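Local coordinates for protein VP5 (Halorubrum pleomorphic virus 2, PDB 6QGI) that probably mediates fusion of the viral envelope with the membrane of the haloarchaeal host cell, acting as an envelope protein, at residues A[46-51]-A[218-223]; A[73-78]-A[267-272]; A[295-300]-A[491-496]; A[348-353]-A[425-430]. All coordinates share one frame; numbering follows the deposited sequence.

In the fold
From the N terminus, helix 37-60 supplies the first half of contact 1, and the next helix, 66-86, the first half of contact 2. The chain returns to the first through segment 218-223 and to the second through segment 267-272, so the two loops cross; the centres of the two contacts lie about 37 Å apart, on opposite sides of the chain's centre. Contact 3 opens after both have closed, at residues 295-300, and is completed by the last modelled helix, 476-496. Inside that long loop contact 4 joins strands 343-355 and 418-427. Contacts 1 and 2 lie in the helix-rich N-terminal part, contact 4 in the strand-rich part, and contact 3 lays the last helix against its start.

Contact 1: A[46-51]-A[218-223]; sequences QTAKTR and DSLVYL. Unlike the reference sequence in segment 218-223: Asp218 (reference Asn).
The guanidinium of Arg51, whose aliphatic stem touches Tyr222, is gripped by several groups: NE forms a salt bridge with Glu123 of helix 91-133, NH1 donates to Val26 O, and NH2 reaches Gly27 O more weakly. CG is anti to the backbone N, and the chain then bends at chi2 and chi3, which takes the charged end to these partners while CG stays behind at the rim of the tyrosine. Arg51 CG lies in the ring plane, 3.7 Å from Tyr222 CE2, and the guanidinium and ring planes differ by 28°.

Ala48 meets the same ring from above. Its CB stands 3.9 Å from the Tyr222 ring centroid and only 16° off the normal, a CH-pi contact. Leu223 CG, next in the chain, lies over the opposite face toward the rim, so the ring has an aliphatic group on each face and the arginine stem at its edge.

Two residues before Tyr222, Leu220 spreads its two methyls over the helix. Its CG sits between the backbone N and the carbonyl carbon (chi1 62°), and the fork addresses two successive helical residues: CD1 is 3.9 Å from Ala48 CB, and CD2 is 3.6 Å from Lys49 CB.

Helix 37-60 thus packs on the antiparallel pair 212-215/218-221 and the residues just after it, Ala48 also touching Val213, with helix 91-133 beside Tyr222. The contact is mainly van der Waals and CH-pi, with no polar bond across it; the guanidinium of Arg51 finds its partners elsewhere in the fold.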
loop_
_atom_site.group_PDB
_atom_site.type_symbol
_atom_site.label_atom_id
_atom_site.label_comp_id
_atom_site.label_asym_id
_atom_site.label_seq_id
_atom_site.Cartn_x
_atom_site.Cartn_y
_atom_site.Cartn_z
ATOM N N GLN A 46 -17.294 -5.305 -6.855
ATOM C CA GLN A 46 -16.881 -4.147 -6.062
ATOM C C GLN A 46 -16.184 -4.593 -4.768
ATOM O O GLN A 46 -15.160 -4.008 -4.409
ATOM C CB GLN A 46 -18.080 -3.236 -5.769
ATOM C CG GLN A 46 -18.378 -2.294 -6.937
ATOM C CD GLN A 46 -19.829 -1.889 -7.099
ATOM O OE1 GLN A 46 -20.734 -2.328 -6.369
ATOM N NE2 GLN A 46 -20.081 -1.034 -8.081
ATOM N N THR A 47 -16.704 -5.650 -4.104
ATOM C CA THR A 47 -16.125 -6.217 -2.880
ATOM C C THR A 47 -14.716 -6.784 -3.173
ATOM O O THR A 47 -13.797 -6.579 -2.371
ATOM C CB THR A 47 -17.071 -7.274 -2.276
ATOM O OG1 THR A 47 -18.302 -6.641 -1.899
ATOM C CG2 THR A 47 -16.485 -7.963 -1.063
ATOM N N ALA A 48 -14.547 -7.468 -4.324
ATOM C CA ALA A 48 -13.264 -8.048 -4.725
ATOM C C ALA A 48 -12.271 -6.975 -5.181
ATOM O O ALA A 48 -11.076 -7.145 -4.970
ATOM C CB ALA A 48 -13.471 -9.065 -5.828
ATOM N N LYS A 49 -12.763 -5.886 -5.813
ATOM C CA LYS A 49 -11.951 -4.767 -6.308
ATOM C C LYS A 49 -11.389 -3.977 -5.145
ATOM O O LYS A 49 -10.224 -3.583 -5.187
ATOM C CB LYS A 49 -12.787 -3.852 -7.228
ATOM C CG LYS A 49 -11.977 -2.827 -8.007
ATOM C CD LYS A 49 -12.886 -1.869 -8.752
ATOM C CE LYS A 49 -12.129 -1.088 -9.794
ATOM N NZ LYS A 49 -12.833 -1.099 -11.102
ATOM N N THR A 50 -12.217 -3.744 -4.108
ATOM C CA THR A 50 -11.831 -3.014 -2.904
ATOM C C THR A 50 -10.873 -3.871 -2.086
ATOM O O THR A 50 -9.894 -3.338 -1.572
ATOM C CB THR A 50 -13.072 -2.584 -2.115
ATOM O OG1 THR A 50 -13.970 -1.929 -3.009
ATOM C CG2 THR A 50 -12.737 -1.648 -0.961
ATOM N N ARG A 51 -11.129 -5.194 -1.991
ATOM C CA ARG A 51 -10.250 -6.111 -1.262
ATOM C C ARG A 51 -8.876 -6.163 -1.916
ATOM O O ARG A 51 -7.880 -6.090 -1.202
ATOM C CB ARG A 51 -10.854 -7.526 -1.154
ATOM C CG ARG A 51 -10.053 -8.505 -0.263
ATOM C CD ARG A 51 -9.803 -8.006 1.158
ATOM N NE ARG A 51 -11.048 -7.838 1.904
ATOM C CZ ARG A 51 -11.137 -7.289 3.111
ATOM N NH1 ARG A 51 -10.050 -6.847 3.727
ATOM N NH2 ARG A 51 -12.316 -7.170 3.704
ATOM N N ASP A 218 -15.834 -6.617 -17.542
ATOM C CA ASP A 218 -14.636 -6.304 -16.757
ATOM C C ASP A 218 -14.440 -7.386 -15.721
ATOM O O ASP A 218 -15.407 -7.893 -15.155
ATOM C CB ASP A 218 -14.720 -4.919 -16.105
ATOM C CG ASP A 218 -15.257 -3.853 -17.034
ATOM O OD1 ASP A 218 -14.594 -3.570 -18.062
ATOM O OD2 ASP A 218 -16.354 -3.320 -16.752
ATOM N N SER A 219 -13.191 -7.764 -15.504
ATOM C CA SER A 219 -12.822 -8.837 -14.603
ATOM C C SER A 219 -11.561 -8.486 -13.820
ATOM O O SER A 219 -10.828 -7.575 -14.212
ATOM C CB SER A 219 -12.607 -10.114 -15.413
ATOM O OG SER A 219 -12.220 -11.197 -14.588
ATOM N N LEU A 220 -11.307 -9.201 -12.711
ATOM C CA LEU A 220 -10.107 -8.963 -11.919
ATOM C C LEU A 220 -9.684 -10.202 -11.145
ATOM O O LEU A 220 -10.525 -10.997 -10.726
ATOM C CB LEU A 220 -10.256 -7.756 -10.963
ATOM C CG LEU A 220 -11.326 -7.811 -9.871
ATOM C CD1 LEU A 220 -10.808 -8.501 -8.616
ATOM C CD2 LEU A 220 -11.752 -6.438 -9.505
ATOM N N VAL A 221 -8.371 -10.334 -10.932
ATOM C CA VAL A 221 -7.771 -11.403 -10.140
ATOM C C VAL A 221 -7.358 -10.799 -8.806
ATOM O O VAL A 221 -6.819 -9.691 -8.757
ATOM C CB VAL A 221 -6.590 -12.117 -10.850
ATOM C CG1 VAL A 221 -6.165 -13.372 -10.093
ATOM C CG2 VAL A 221 -6.957 -12.473 -12.275
ATOM N N TYR A 222 -7.648 -11.519 -7.728
ATOM C CA TYR A 222 -7.317 -11.140 -6.358
ATOM C C TYR A 222 -7.174 -12.437 -5.569
ATOM O O TYR A 222 -7.528 -13.491 -6.097
ATOM C CB TYR A 222 -8.376 -10.169 -5.784
ATOM C CG TYR A 222 -9.516 -10.785 -5.002
ATOM C CD1 TYR A 222 -10.429 -11.639 -5.614
ATOM C CD2 TYR A 222 -9.744 -10.432 -3.674
ATOM C CE1 TYR A 222 -11.498 -12.184 -4.905
ATOM C CE2 TYR A 222 -10.826 -10.945 -2.966
ATOM C CZ TYR A 222 -11.693 -11.832 -3.580
ATOM O OH TYR A 222 -12.739 -12.368 -2.870
ATOM N N LEU A 223 -6.631 -12.380 -4.342
ATOM C CA LEU A 223 -6.379 -13.562 -3.506
ATOM C C LEU A 223 -5.478 -14.572 -4.257
ATOM O O LEU A 223 -5.667 -15.789 -4.145
ATOM C CB LEU A 223 -7.697 -14.225 -3.037
ATOM C CG LEU A 223 -8.512 -13.449 -2.021
ATOM C CD1 LEU A 223 -9.820 -14.135 -1.732
ATOM C CD2 LEU A 223 -7.767 -13.305 -0.754
#

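Contact 2: A[73-78]-A[267-272]; sequences AYTDAK and LVTPRE
Asp76 and Arg271 supply the charged part of this contact. Asp76 OD2 and Arg271 NH1 are 2.8 Å apart and form a salt bridge, but the hydrogen bond within it is bent (N-H...O 125°) and weak. The carboxylate and guanidinium planes are 37° apart, and OD2 meets the guanidinium obliquely as the two side chains cross at about a right angle. Arg271 has a further hold, NE donating to Leu20 O, so the guanidinium is fixed by more than one partner. The other carboxylate oxygen, Asp76 OD1, lies 3.9 Å from Thr269 CG2.

Methyl contacts make up the apolar part. The threonine side chains slide past each other in opposite directions, with Thr75 CG2 4.1 Å from Thr269 CG2. Thr75 CG2 also comes within 4.4 Å of Pro270 CD. The hydroxyl of Thr75 turns back to its own helix and bonds to His71 O.

Helix capping is the third element. Thr269 holds the N-cap position of helix 270-279, and its OG1 accepts from Glu272 N at 2.9 Å. A chi1 of 75° puts the hydroxyl there and leaves the methyl for helix 66-86, so one residue serves both purposes.

Around the contact, Tyr105 of helix 91-133 touches both Ala73 and Arg271, Asn486 of helix 476-496 packs on Pro270, and helix 225-253 covers the side of Ala73 and Ala77.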
loop_
_atom_site.group_PDB
_atom_site.type_symbol
_atom_site.label_atom_id
_atom_site.label_comp_id
_atom_site.label_asym_id
_atom_site.label_seq_id
_atom_site.Cartn_x
_atom_site.Cartn_y
_atom_site.Cartn_z
ATOM N N ALA A 73 13.970 -5.017 13.097
ATOM C CA ALA A 73 14.205 -6.210 13.915
ATOM C C ALA A 73 15.548 -6.116 14.619
ATOM O O ALA A 73 15.601 -6.289 15.837
ATOM C CB ALA A 73 14.145 -7.466 13.054
ATOM N N TYR A 74 16.608 -5.752 13.870
ATOM C CA TYR A 74 17.964 -5.589 14.385
ATOM C C TYR A 74 18.066 -4.485 15.450
ATOM O O TYR A 74 18.727 -4.707 16.455
ATOM C CB TYR A 74 18.939 -5.293 13.250
ATOM C CG TYR A 74 19.664 -6.499 12.695
ATOM C CD1 TYR A 74 20.497 -7.269 13.505
ATOM C CD2 TYR A 74 19.598 -6.816 11.342
ATOM C CE1 TYR A 74 21.197 -8.361 12.992
ATOM C CE2 TYR A 74 20.298 -7.900 10.817
ATOM C CZ TYR A 74 21.093 -8.672 11.647
ATOM O OH TYR A 74 21.783 -9.743 11.140
ATOM N N THR A 75 17.405 -3.322 15.247
ATOM C CA THR A 75 17.409 -2.204 16.202
ATOM C C THR A 75 16.914 -2.686 17.586
ATOM O O THR A 75 17.618 -2.480 18.570
ATOM C CB THR A 75 16.584 -1.016 15.657
ATOM O OG1 THR A 75 17.169 -0.553 14.439
ATOM C CG2 THR A 75 16.504 0.146 16.636
ATOM N N ASP A 76 15.751 -3.372 17.640
ATOM C CA ASP A 76 15.141 -3.891 18.872
ATOM C C ASP A 76 15.953 -5.018 19.495
ATOM O O ASP A 76 16.032 -5.105 20.719
ATOM C CB ASP A 76 13.714 -4.396 18.602
ATOM C CG ASP A 76 12.671 -3.327 18.326
ATOM O OD1 ASP A 76 12.963 -2.130 18.562
ATOM O OD2 ASP A 76 11.558 -3.686 17.889
ATOM N N ALA A 77 16.519 -5.897 18.652
ATOM C CA ALA A 77 17.332 -7.038 19.067
ATOM C C ALA A 77 18.648 -6.574 19.679
ATOM O O ALA A 77 19.015 -7.063 20.750
ATOM C CB ALA A 77 17.599 -7.944 17.879
ATOM N N LYS A 78 19.343 -5.617 19.018
ATOM C CA LYS A 78 20.614 -5.065 19.491
ATOM C C LYS A 78 20.428 -4.285 20.794
ATOM O O LYS A 78 21.227 -4.485 21.707
ATOM C CB LYS A 78 21.293 -4.194 18.427
ATOM C CG LYS A 78 21.930 -5.019 17.313
ATOM C CD LYS A 78 22.591 -4.174 16.242
ATOM C CE LYS A 78 22.986 -5.041 15.077
ATOM N NZ LYS A 78 23.638 -4.245 14.021
ATOM N N LEU A 267 17.110 5.888 24.421
ATOM C CA LEU A 267 16.841 6.034 22.990
ATOM C C LEU A 267 15.418 5.559 22.627
ATOM O O LEU A 267 14.972 4.492 23.062
ATOM C CB LEU A 267 17.940 5.287 22.179
ATOM C CG LEU A 267 17.722 4.867 20.694
ATOM C CD1 LEU A 267 17.518 6.034 19.788
ATOM C CD2 LEU A 267 18.915 4.127 20.165
ATOM N N VAL A 268 14.709 6.401 21.851
ATOM C CA VAL A 268 13.362 6.150 21.330
ATOM C C VAL A 268 13.552 5.713 19.877
ATOM O O VAL A 268 14.003 6.512 19.046
ATOM C CB VAL A 268 12.404 7.368 21.485
ATOM C CG1 VAL A 268 11.002 7.036 20.980
ATOM C CG2 VAL A 268 12.349 7.858 22.930
ATOM N N THR A 269 13.279 4.420 19.599
ATOM C CA THR A 269 13.473 3.770 18.297
ATOM C C THR A 269 12.617 4.412 17.185
ATOM O O THR A 269 11.521 4.900 17.482
ATOM C CB THR A 269 13.185 2.248 18.381
ATOM O OG1 THR A 269 11.780 1.991 18.442
ATOM C CG2 THR A 269 13.904 1.564 19.527
ATOM N N PRO A 270 13.072 4.377 15.900
ATOM C CA PRO A 270 12.242 4.922 14.807
ATOM C C PRO A 270 10.848 4.287 14.788
ATOM O O PRO A 270 9.861 4.988 14.567
ATOM C CB PRO A 270 13.040 4.567 13.550
ATOM C CG PRO A 270 14.439 4.440 14.018
ATOM C CD PRO A 270 14.336 3.821 15.373
ATOM N N ARG A 271 10.779 2.969 15.101
ATOM C CA ARG A 271 9.557 2.167 15.215
ATOM C C ARG A 271 8.656 2.739 16.324
ATOM O O ARG A 271 7.483 2.987 16.061
ATOM C CB ARG A 271 9.918 0.693 15.495
ATOM C CG ARG A 271 8.728 -0.248 15.580
ATOM C CD ARG A 271 8.962 -1.356 16.588
ATOM N NE ARG A 271 7.869 -2.327 16.564
ATOM C CZ ARG A 271 7.818 -3.443 17.288
ATOM N NH1 ARG A 271 8.808 -3.745 18.121
ATOM N NH2 ARG A 271 6.785 -4.265 17.183
ATOM N N GLU A 272 9.213 2.978 17.542
ATOM C CA GLU A 272 8.487 3.542 18.690
ATOM C C GLU A 272 7.920 4.934 18.359
ATOM O O GLU A 272 6.746 5.175 18.634
ATOM C CB GLU A 272 9.391 3.615 19.927
ATOM C CG GLU A 272 8.670 3.981 21.217
ATOM C CD GLU A 272 9.545 4.174 22.446
ATOM O OE1 GLU A 272 10.766 3.900 22.371
ATOM O OE2 GLU A 272 9.005 4.603 23.492
#

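Contact 3: A[295-300]-A[491-496]; sequences VPVDAE and EKYEQS
Val297 meets Tyr493 at the edge of its ring. Its CG1 lies in the plane of the ring, 3.7 Å from Tyr493 CE2, and the two side chains pass at a slant; a still shorter approach to the hydroxyl oxygen is doubtful and carries no weight here. The branch points there because CG1 is anti to the backbone N (chi1 171°). The hydroxyl of Tyr493 is satisfied from outside by a hydrogen bond with Thr317 OG1.

Asp298 points away from the helix; its OD2 accepts from Ser461 N and its OD1 forms a salt bridge with Arg301 NE, so both oxygens of the carboxylate are engaged beyond the contact.

Ala299 points back to the helix and is the hub of the contact. Its CB is 3.5 Å from Tyr493 CE2, approaching the ring obliquely, and 4.0 Å from Lys492 CD, so the small methyl is wedged between the tyrosine ring and the lysine stem.

At Glu300 the chain turns a corner. Lys492 extends its arm beyond CG past Ala299 into the neighbourhood of this glutamate, but Glu300 OE2 and Lys492 NZ remain 5.1 Å apart, so any attraction is long-range. Glu300 OE1 has a weak bond from Gln452 N.

The axes of the short, weakly bonded strand 297-299 and helix 491-496 approach to 9.7 Å at 46°. Helix 285-292 adjoins the contact, Ile287 touching both Val297 and Tyr493, and strand 312-320, home of Thr317, pairs antiparallel with strand 297-299.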
loop_
_atom_site.group_PDB
_atom_site.type_symbol
_atom_site.label_atom_id
_atom_site.label_comp_id
_atom_site.label_asym_id
_atom_site.label_seq_id
_atom_site.Cartn_x
_atom_site.Cartn_y
_atom_site.Cartn_z
ATOM N N VAL A 295 13.460 3.649 4.686
ATOM C CA VAL A 295 13.366 3.643 3.229
ATOM C C VAL A 295 14.021 4.951 2.745
ATOM O O VAL A 295 13.618 6.006 3.230
ATOM C CB VAL A 295 11.886 3.472 2.767
ATOM C CG1 VAL A 295 11.737 3.651 1.261
ATOM C CG2 VAL A 295 11.328 2.117 3.201
ATOM N N PRO A 296 15.057 4.918 1.859
ATOM C CA PRO A 296 15.689 6.181 1.408
ATOM C C PRO A 296 14.656 7.227 0.980
ATOM O O PRO A 296 13.712 6.901 0.255
ATOM C CB PRO A 296 16.571 5.743 0.240
ATOM C CG PRO A 296 16.891 4.325 0.534
ATOM C CD PRO A 296 15.700 3.742 1.234
ATOM N N VAL A 297 14.776 8.451 1.521
ATOM C CA VAL A 297 13.820 9.536 1.285
ATOM C C VAL A 297 14.537 10.845 0.929
ATOM O O VAL A 297 15.644 11.099 1.406
ATOM C CB VAL A 297 12.912 9.748 2.548
ATOM C CG1 VAL A 297 12.064 11.007 2.438
ATOM C CG2 VAL A 297 12.010 8.550 2.817
ATOM N N ASP A 298 13.867 11.687 0.124
ATOM C CA ASP A 298 14.304 13.035 -0.192
ATOM C C ASP A 298 13.251 13.990 0.365
ATOM O O ASP A 298 12.306 14.378 -0.331
ATOM C CB ASP A 298 14.561 13.255 -1.692
ATOM C CG ASP A 298 15.219 14.590 -2.038
ATOM O OD1 ASP A 298 15.122 15.539 -1.224
ATOM O OD2 ASP A 298 15.826 14.686 -3.113
ATOM N N ALA A 299 13.417 14.331 1.647
ATOM C CA ALA A 299 12.552 15.228 2.402
ATOM C C ALA A 299 12.791 16.697 2.039
ATOM O O ALA A 299 11.880 17.514 2.174
ATOM C CB ALA A 299 12.802 15.028 3.888
ATOM N N GLU A 300 14.018 17.029 1.592
ATOM C CA GLU A 300 14.454 18.394 1.305
ATOM C C GLU A 300 14.183 18.900 -0.118
ATOM O O GLU A 300 14.396 20.089 -0.359
ATOM C CB GLU A 300 15.951 18.548 1.611
ATOM C CG GLU A 300 16.231 19.141 2.986
ATOM C CD GLU A 300 15.620 20.500 3.294
ATOM O OE1 GLU A 300 15.590 21.372 2.393
ATOM O OE2 GLU A 300 15.177 20.695 4.449
ATOM N N GLU A 491 10.997 15.800 11.901
ATOM C CA GLU A 491 10.845 17.255 12.035
ATOM C C GLU A 491 10.687 17.932 10.660
ATOM O O GLU A 491 9.833 18.813 10.523
ATOM C CB GLU A 491 12.025 17.865 12.798
ATOM C CG GLU A 491 11.940 17.673 14.306
ATOM C CD GLU A 491 13.126 18.152 15.126
ATOM O OE1 GLU A 491 14.253 18.210 14.582
ATOM O OE2 GLU A 491 12.927 18.453 16.327
ATOM N N LYS A 492 11.461 17.481 9.641
ATOM C CA LYS A 492 11.410 17.992 8.265
ATOM C C LYS A 492 10.011 17.836 7.662
ATOM O O LYS A 492 9.504 18.781 7.051
ATOM C CB LYS A 492 12.439 17.279 7.373
ATOM C CG LYS A 492 13.870 17.772 7.548
ATOM C CD LYS A 492 14.867 16.864 6.839
ATOM C CE LYS A 492 16.296 17.178 7.197
ATOM N NZ LYS A 492 17.245 16.406 6.353
ATOM N N TYR A 493 9.384 16.656 7.852
ATOM C CA TYR A 493 8.043 16.376 7.339
ATOM C C TYR A 493 6.969 17.066 8.170
ATOM O O TYR A 493 5.969 17.505 7.603
ATOM C CB TYR A 493 7.778 14.870 7.254
ATOM C CG TYR A 493 8.282 14.271 5.961
ATOM C CD1 TYR A 493 7.566 14.412 4.777
ATOM C CD2 TYR A 493 9.507 13.611 5.910
ATOM C CE1 TYR A 493 8.043 13.895 3.577
ATOM C CE2 TYR A 493 9.980 13.060 4.720
ATOM C CZ TYR A 493 9.251 13.220 3.551
ATOM O OH TYR A 493 9.693 12.700 2.360
ATOM N N GLU A 494 7.187 17.189 9.496
ATOM C CA GLU A 494 6.271 17.862 10.422
ATOM C C GLU A 494 6.212 19.362 10.127
ATOM O O GLU A 494 5.153 19.971 10.283
ATOM C CB GLU A 494 6.683 17.611 11.880
ATOM C CG GLU A 494 6.290 16.231 12.376
ATOM C CD GLU A 494 6.018 16.122 13.864
ATOM O OE1 GLU A 494 5.023 16.721 14.334
ATOM O OE2 GLU A 494 6.786 15.416 14.557
ATOM N N GLN A 495 7.340 19.947 9.677
ATOM C CA GLN A 495 7.440 21.359 9.303
ATOM C C GLN A 495 6.715 21.616 7.980
ATOM O O GLN A 495 5.953 22.578 7.881
ATOM C CB GLN A 495 8.912 21.798 9.197
ATOM C CG GLN A 495 9.566 22.132 10.540
ATOM C CD GLN A 495 11.076 21.997 10.522
ATOM O OE1 GLN A 495 11.753 22.286 9.525
ATOM N NE2 GLN A 495 11.642 21.562 11.641
ATOM N N SER A 496 6.937 20.743 6.975
ATOM C CA SER A 496 6.333 20.854 5.644
ATOM C C SER A 496 4.812 20.611 5.648
ATOM O O SER A 496 4.115 21.179 4.803
ATOM C CB SER A 496 6.999 19.884 4.671
ATOM O OG SER A 496 6.746 18.528 5.007
#

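Contact 4: A[348-353]-A[425-430]; sequences DMSLVE and FLSTAE
Val352 and Phe425 meet at about a right angle, the valine methyl CG2 approaching the ring from its edge, 3.8 Å from Phe425 CE2 and near the ring plane. The face of the same ring receives the backbone instead: the carbonyl carbon of Glu353 lies over it, toward the rim, and Glu353 O is 3.5 Å from Phe425 CZ. Phe425 has its CG placed between the backbone N and the carbonyl carbon (chi1 74°), which brings the ring across against segment 348-353. Tyr375 adds an edge-to-face stack with it.

Between the two segments, CA-H...O contacts run both ways: Leu426 CA to Val352 O at 3.6 Å, and Glu353 CA to Phe425 O at 3.5 Å.

The serines meet differently. Ser427 presses its CB against the other backbone, 3.4 Å from Ser350 O, while its hydroxyl, anti to the backbone N (chi1 -168°), bonds with Gly377 O and takes a weak bond from Ala429 N. Ser350 OG lies 3.7 Å from Ala429 CB and forms a weak hydrogen bond with Gln431 O.

The N of Ser350 donates to Asp348 OD1 at 3.1 Å, arriving from above the carboxylate plane, 53° out of it, and the same oxygen accepts from Gln433 N, so one atom ties the turn to the chain just before strand 434-439.

The bond from Ser350 N to Asp348 OD1 makes an Asx turn, which leads into the 3-10 segment 349-351. The arrangement is that of an irregularity within strand 343-355, beside its antiparallel neighbour 418-427 in the strand-rich part of the protein.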
loop_
_atom_site.group_PDB
_atom_site.type_symbol
_atom_site.label_atom_id
_atom_site.label_comp_id
_atom_site.label_asym_id
_atom_site.label_seq_id
_atom_site.Cartn_x
_atom_site.Cartn_y
_atom_site.Cartn_z
ATOM N N ASP A 348 0.322 16.572 -0.821
ATOM C CA ASP A 348 -0.955 17.096 -0.357
ATOM C C ASP A 348 -1.934 16.934 -1.518
ATOM O O ASP A 348 -1.853 17.673 -2.510
ATOM C CB ASP A 348 -0.838 18.561 0.120
ATOM C CG ASP A 348 -2.131 19.159 0.647
ATOM O OD1 ASP A 348 -3.147 18.445 0.669
ATOM O OD2 ASP A 348 -2.122 20.344 1.034
ATOM N N MET A 349 -2.837 15.934 -1.400
ATOM C CA MET A 349 -3.844 15.592 -2.412
ATOM C C MET A 349 -4.778 16.762 -2.705
ATOM O O MET A 349 -5.367 16.810 -3.784
ATOM C CB MET A 349 -4.662 14.356 -1.995
ATOM C CG MET A 349 -3.828 13.090 -1.864
ATOM S SD MET A 349 -3.010 12.588 -3.398
ATOM C CE MET A 349 -1.364 12.237 -2.786
ATOM N N SER A 350 -4.869 17.729 -1.774
ATOM C CA SER A 350 -5.675 18.936 -1.930
ATOM C C SER A 350 -5.081 19.871 -3.013
ATOM O O SER A 350 -5.756 20.803 -3.461
ATOM C CB SER A 350 -5.800 19.672 -0.598
ATOM O OG SER A 350 -6.892 20.576 -0.611
ATOM N N LEU A 351 -3.830 19.600 -3.446
ATOM C CA LEU A 351 -3.139 20.409 -4.447
ATOM C C LEU A 351 -3.105 19.738 -5.844
ATOM O O LEU A 351 -2.462 20.279 -6.753
ATOM C CB LEU A 351 -1.714 20.762 -3.973
ATOM C CG LEU A 351 -1.609 21.658 -2.723
ATOM C CD1 LEU A 351 -0.189 21.714 -2.207
ATOM C CD2 LEU A 351 -2.131 23.069 -2.983
ATOM N N VAL A 352 -3.844 18.615 -6.037
ATOM C CA VAL A 352 -3.921 17.926 -7.332
ATOM C C VAL A 352 -4.634 18.838 -8.366
ATOM O O VAL A 352 -5.704 19.394 -8.093
ATOM C CB VAL A 352 -4.564 16.506 -7.244
ATOM C CG1 VAL A 352 -6.072 16.557 -6.972
ATOM C CG2 VAL A 352 -4.264 15.678 -8.494
ATOM N N GLU A 353 -3.989 19.024 -9.523
ATOM C CA GLU A 353 -4.484 19.826 -10.645
ATOM C C GLU A 353 -4.370 19.025 -11.938
ATOM O O GLU A 353 -3.775 17.946 -11.937
ATOM C CB GLU A 353 -3.688 21.136 -10.761
ATOM C CG GLU A 353 -4.307 22.321 -10.052
ATOM C CD GLU A 353 -3.639 23.633 -10.413
ATOM O OE1 GLU A 353 -2.507 23.878 -9.936
ATOM O OE2 GLU A 353 -4.245 24.413 -11.183
ATOM N N PHE A 425 -9.503 19.891 -13.706
ATOM C CA PHE A 425 -9.952 19.330 -12.436
ATOM C C PHE A 425 -9.067 19.832 -11.295
ATOM O O PHE A 425 -7.870 20.060 -11.484
ATOM C CB PHE A 425 -10.027 17.789 -12.465
ATOM C CG PHE A 425 -8.715 17.043 -12.423
ATOM C CD1 PHE A 425 -8.065 16.678 -13.595
ATOM C CD2 PHE A 425 -8.151 16.659 -11.209
ATOM C CE1 PHE A 425 -6.857 15.978 -13.555
ATOM C CE2 PHE A 425 -6.944 15.962 -11.170
ATOM C CZ PHE A 425 -6.305 15.625 -12.344
ATOM N N LEU A 426 -9.672 20.015 -10.119
ATOM C CA LEU A 426 -9.010 20.460 -8.889
ATOM C C LEU A 426 -9.717 19.838 -7.687
ATOM O O LEU A 426 -10.881 19.471 -7.805
ATOM C CB LEU A 426 -8.960 22.006 -8.780
ATOM C CG LEU A 426 -10.286 22.789 -8.831
ATOM C CD1 LEU A 426 -10.921 22.902 -7.458
ATOM C CD2 LEU A 426 -10.052 24.172 -9.320
ATOM N N SER A 427 -9.037 19.754 -6.536
ATOM C CA SER A 427 -9.582 19.162 -5.315
ATOM C C SER A 427 -10.768 19.951 -4.739
ATOM O O SER A 427 -10.846 21.169 -4.888
ATOM C CB SER A 427 -8.493 19.041 -4.256
ATOM O OG SER A 427 -8.888 18.236 -3.157
ATOM N N THR A 428 -11.686 19.221 -4.083
ATOM C CA THR A 428 -12.884 19.705 -3.390
ATOM C C THR A 428 -12.519 20.106 -1.950
ATOM O O THR A 428 -13.155 21.001 -1.382
ATOM C CB THR A 428 -13.958 18.589 -3.389
ATOM O OG1 THR A 428 -14.063 18.001 -4.686
ATOM C CG2 THR A 428 -15.333 19.077 -2.935
ATOM N N ALA A 429 -11.504 19.421 -1.367
ATOM C CA ALA A 429 -11.013 19.571 0.005
ATOM C C ALA A 429 -10.549 20.990 0.339
ATOM O O ALA A 429 -9.831 21.625 -0.441
ATOM C CB ALA A 429 -9.881 18.590 0.261
ATOM N N GLU A 430 -10.974 21.472 1.515
ATOM C CA GLU A 430 -10.631 22.789 2.058
ATOM C C GLU A 430 -9.376 22.675 2.928
ATOM O O GLU A 430 -8.522 23.562 2.894
ATOM C CB GLU A 430 -11.814 23.372 2.853
ATOM C CG GLU A 430 -12.971 23.826 1.974
ATOM C CD GLU A 430 -14.350 23.691 2.590
ATOM O OE1 GLU A 430 -14.691 24.504 3.478
ATOM O OE2 GLU A 430 -15.098 22.776 2.173
#